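Local coordinates for CCHC-type domain-containing protein (Trypanosoma brucei brucei, PDB 7C47) that probably degrades RNA from its 3' end as a zinc-binding, RNase D-like 3'-5' exonuclease, at residues G120-Q125 and A214-T219. Numbering follows the deposited sequence.
With C5P (cytidine-5'-monophosphate), chain D.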
ATOM      1  N   GLY A 120       8.065  -5.572 -12.630  1.00 24.75           N
ATOM      2  CA  GLY A 120       6.612  -5.749 -12.530  1.00 24.13           C
ATOM      3  C   GLY A 120       6.045  -5.291 -11.194  1.00 24.03           C
ATOM      4  O   GLY A 120       5.129  -5.909 -10.657  1.00 23.91           O
ATOM      5  N   VAL A 121       6.568  -4.184 -10.672  1.00 23.71           N
ATOM      6  CA  VAL A 121       6.187  -3.686  -9.355  1.00 23.14           C
ATOM      7  C   VAL A 121       4.911  -2.850  -9.471  1.00 23.01           C
ATOM      8  O   VAL A 121       4.726  -2.123 -10.447  1.00 22.35           O
ATOM      9  CB  VAL A 121       7.329  -2.854  -8.717  1.00 23.34           C
ATOM     10  CG1 VAL A 121       6.984  -2.434  -7.296  1.00 23.42           C
ATOM     11  CG2 VAL A 121       8.622  -3.655  -8.693  1.00 23.00           C
ATOM     12  N   LEU A 122       4.023  -2.990  -8.484  1.00 23.14           N
ATOM     13  CA  LEU A 122       2.867  -2.105  -8.324  1.00 23.00           C
ATOM     14  C   LEU A 122       2.773  -1.652  -6.872  1.00 22.26           C
ATOM     15  O   LEU A 122       2.671  -2.483  -5.973  1.00 22.42           O
ATOM     16  CB  LEU A 122       1.569  -2.804  -8.736  1.00 23.53           C
ATOM     17  CG  LEU A 122       0.306  -1.929  -8.715  1.00 24.03           C
ATOM     18  CD1 LEU A 122       0.424  -0.766  -9.692  1.00 24.52           C
ATOM     19  CD2 LEU A 122      -0.931  -2.754  -9.020  1.00 24.60           C
ATOM     20  N   ASP A 123       2.801  -0.336  -6.659  1.00 21.29           N
ATOM     21  CA  ASP A 123       2.804   0.263  -5.329  1.00 20.51           C
ATOM     22  C   ASP A 123       1.388   0.760  -5.009  1.00 20.27           C
ATOM     23  O   ASP A 123       0.931   1.770  -5.561  1.00 19.04           O
ATOM     24  CB  ASP A 123       3.815   1.411  -5.293  1.00 20.52           C
ATOM     25  CG  ASP A 123       4.075   1.944  -3.891  1.00 20.52           C
ATOM     26  OD1 ASP A 123       3.157   1.970  -3.045  1.00 20.67           O
ATOM     27  OD2 ASP A 123       5.227   2.354  -3.634  1.00 20.75           O
ATOM     28  N   LEU A 124       0.710   0.056  -4.104  1.00 19.79           N
ATOM     29  CA  LEU A 124      -0.692   0.341  -3.797  1.00 19.94           C
ATOM     30  C   LEU A 124      -0.904   1.643  -3.032  1.00 19.85           C
ATOM     31  O   LEU A 124      -1.980   2.221  -3.111  1.00 19.85           O
ATOM     32  CB  LEU A 124      -1.337  -0.832  -3.050  1.00 20.12           C
ATOM     33  CG  LEU A 124      -1.324  -2.175  -3.799  1.00 20.14           C
ATOM     34  CD1 LEU A 124      -1.988  -3.249  -2.960  1.00 20.36           C
ATOM     35  CD2 LEU A 124      -1.991  -2.081  -5.166  1.00 20.14           C
ATOM     36  N   GLN A 125       0.104   2.106  -2.297  1.00 20.33           N
ATOM     37  CA  GLN A 125       0.034   3.426  -1.676  1.00 20.75           C
ATOM     38  C   GLN A 125      -0.025   4.492  -2.766  1.00 20.81           C
ATOM     39  O   GLN A 125      -0.863   5.388  -2.712  1.00 20.78           O
ATOM     40  CB  GLN A 125       1.230   3.687  -0.763  1.00 21.01           C
ATOM     41  CG  GLN A 125       1.065   4.940   0.084  1.00 21.36           C
ATOM     42  CD  GLN A 125       2.301   5.281   0.890  1.00 21.63           C
ATOM     43  OE1 GLN A 125       3.408   5.329   0.360  1.00 21.97           O
ATOM     44  NE2 GLN A 125       2.114   5.541   2.175  1.00 21.92           N
ATOM     45  N   ALA A 214      -1.114   2.583 -15.899  1.00 26.23           N
ATOM     46  CA  ALA A 214      -0.584   3.913 -15.581  1.00 25.35           C
ATOM     47  C   ALA A 214       0.131   3.943 -14.220  1.00 25.03           C
ATOM     48  O   ALA A 214       1.172   4.581 -14.082  1.00 24.18           O
ATOM     49  CB  ALA A 214      -1.692   4.953 -15.628  1.00 24.97           C
ATOM     50  N   VAL A 215      -0.420   3.239 -13.231  1.00 24.92           N
ATOM     51  CA  VAL A 215       0.182   3.176 -11.894  1.00 25.28           C
ATOM     52  C   VAL A 215       1.413   2.260 -11.906  1.00 25.71           C
ATOM     53  O   VAL A 215       2.360   2.498 -11.160  1.00 26.11           O
ATOM     54  CB  VAL A 215      -0.831   2.730 -10.807  1.00 25.15           C
ATOM     55  CG1 VAL A 215      -0.209   2.781  -9.413  1.00 25.02           C
ATOM     56  CG2 VAL A 215      -2.075   3.610 -10.840  1.00 24.88           C
ATOM     57  N   GLU A 216       1.391   1.221 -12.740  1.00 26.67           N
ATOM     58  CA  GLU A 216       2.574   0.377 -12.973  1.00 28.26           C
ATOM     59  C   GLU A 216       3.758   1.190 -13.495  1.00 28.13           C
ATOM     60  O   GLU A 216       4.880   1.048 -13.006  1.00 28.33           O
ATOM     61  CB  GLU A 216       2.261  -0.770 -13.943  1.00 29.05           C
ATOM     62  CG  GLU A 216       1.488  -1.913 -13.295  1.00 30.53           C
ATOM     63  CD  GLU A 216       0.963  -2.954 -14.281  1.00 32.05           C
ATOM     64  OE1 GLU A 216       1.110  -2.780 -15.517  1.00 32.71           O
ATOM     65  OE2 GLU A 216       0.383  -3.958 -13.803  1.00 33.40           O
ATOM     66  N   ARG A 217       3.496   2.051 -14.474  1.00 28.01           N
ATOM     67  CA  ARG A 217       4.536   2.909 -15.045  1.00 28.79           C
ATOM     68  C   ARG A 217       5.032   3.965 -14.061  1.00 26.57           C
ATOM     69  O   ARG A 217       6.228   4.240 -14.006  1.00 26.37           O
ATOM     70  CB  ARG A 217       4.049   3.565 -16.335  1.00 31.46           C
ATOM     71  CG  ARG A 217       3.962   2.582 -17.485  1.00 33.99           C
ATOM     72  CD  ARG A 217       3.529   3.263 -18.767  1.00 37.02           C
ATOM     73  NE  ARG A 217       2.086   3.479 -18.791  1.00 39.93           N
ATOM     74  CZ  ARG A 217       1.408   3.991 -19.817  1.00 42.39           C
ATOM     75  NH1 ARG A 217       0.087   4.136 -19.718  1.00 42.90           N
ATOM     76  NH2 ARG A 217       2.034   4.367 -20.937  1.00 44.07           N
ATOM     77  N   LEU A 218       4.115   4.547 -13.290  1.00 24.35           N
ATOM     78  CA  LEU A 218       4.480   5.457 -12.200  1.00 23.02           C
ATOM     79  C   LEU A 218       5.326   4.752 -11.136  1.00 21.95           C
ATOM     80  O   LEU A 218       6.317   5.304 -10.674  1.00 20.60           O
ATOM     81  CB  LEU A 218       3.222   6.066 -11.572  1.00 22.82           C
ATOM     82  CG  LEU A 218       3.367   6.976 -10.353  1.00 22.70           C
ATOM     83  CD1 LEU A 218       4.392   8.071 -10.593  1.00 23.16           C
ATOM     84  CD2 LEU A 218       2.013   7.571 -10.003  1.00 22.47           C
ATOM     85  N   THR A 219       4.941   3.529 -10.766  1.00 21.20           N
ATOM     86  CA  THR A 219       5.721   2.722  -9.824  1.00 20.81           C
ATOM     87  C   THR A 219       7.113   2.381 -10.380  1.00 20.68           C
ATOM     88  O   THR A 219       8.095   2.364  -9.628  1.00 20.30           O
ATOM     89  CB  THR A 219       4.981   1.419  -9.427  1.00 20.75           C
ATOM     90  OG1 THR A 219       3.721   1.744  -8.824  1.00 20.80           O
ATOM     91  CG2 THR A 219       5.796   0.607  -8.433  1.00 20.70           C
TER
HETATM   92  O3P C5P D 403       0.270   9.234   8.494  1.00 54.37           O
HETATM   93  P   C5P D 403       1.103  10.208   7.741  1.00 55.29           P
HETATM   94  O1P C5P D 403       2.028  10.874   8.693  1.00 55.32           O
HETATM   95  O2P C5P D 403       0.196  11.039   6.903  1.00 56.14           O
HETATM   96  O5' C5P D 403       1.987   9.280   6.794  1.00 54.26           O
HETATM   97  C5' C5P D 403       1.489   8.840   5.518  1.00 51.69           C
HETATM   98  C4' C5P D 403       2.491   7.951   4.818  1.00 50.68           C
HETATM   99  O4' C5P D 403       3.592   8.757   4.323  1.00 49.72           O
HETATM  100  C3' C5P D 403       3.141   6.857   5.655  1.00 49.92           C
HETATM  101  O3' C5P D 403       2.343   5.680   5.684  1.00 49.35           O
HETATM  102  C2' C5P D 403       4.460   6.620   4.926  1.00 50.08           C
HETATM  103  O2' C5P D 403       4.387   5.691   3.861  1.00 48.91           O
HETATM  104  C1' C5P D 403       4.803   8.028   4.426  1.00 49.94           C
HETATM  105  N1  C5P D 403       5.730   8.764   5.310  1.00 50.99           N
HETATM  106  C2  C5P D 403       7.079   8.388   5.330  1.00 50.85           C
HETATM  107  N3  C5P D 403       7.940   9.052   6.139  1.00 51.86           N
HETATM  108  C4  C5P D 403       7.497  10.051   6.907  1.00 51.99           C
HETATM  109  C5  C5P D 403       6.130  10.457   6.904  1.00 51.52           C
HETATM  110  C6  C5P D 403       5.289   9.791   6.100  1.00 51.43           C
HETATM  111  O2  C5P D 403       7.453   7.453   4.606  1.00 49.94           O
HETATM  112  N4  C5P D 403       8.381  10.682   7.685  1.00 51.90           N
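Val215 meets the edge strand first: its CG1 lies 3.6 Å from CD1 of Leu122, two branched side chains crossing at a slant, and it also brushes the carbonyl oxygen of Asp123. The valine torsion sends CG1 anti to the backbone N (chi1 -175°), on the flank where the leucine methyl waits. Phe127 of helix 124-136 touches both side chains. The next residue, Glu216, meets the same Leu122 CD1 with its backbone N and with CG, the latter at 3.9 Å, while its carboxylate forms a salt bridge with Arg97 of the neighbouring strand 97-100. Here the setting is the RNase H-like fold of the DEDD exonucleases: strand 121-123 is the outermost strand on its side of the mixed sheet, and the 214-219 part of helix 212-226 runs across it at 99°. An edge strand bonded on one flank to strand 97-100 leaves backbone N-H groups on the other, and a helix side chain can take one up. Thr219 does exactly this. Its OG1 accepts from Asp123 N (3.1 Å, N-H...O 155°) and donates its own hydrogen bond to Val215 O at 2.8 Å, which ties the buried hydroxyl to strand and helix alike. Val215 O in turn takes two donors, Thr219 OG1 and Thr219 N, on opposite faces of its plane. The methyl CG2 of Thr219 packs tightly on Val121, 3.5 Å from CG1. Asp123 itself is the N-cap of helix 124-136, its carboxylate held by the backbone amides of Asp102 and Cys103, and two residues later Gln125 NE2 donates to O2' of cytidine-5'-monophosphate (2.8 Å).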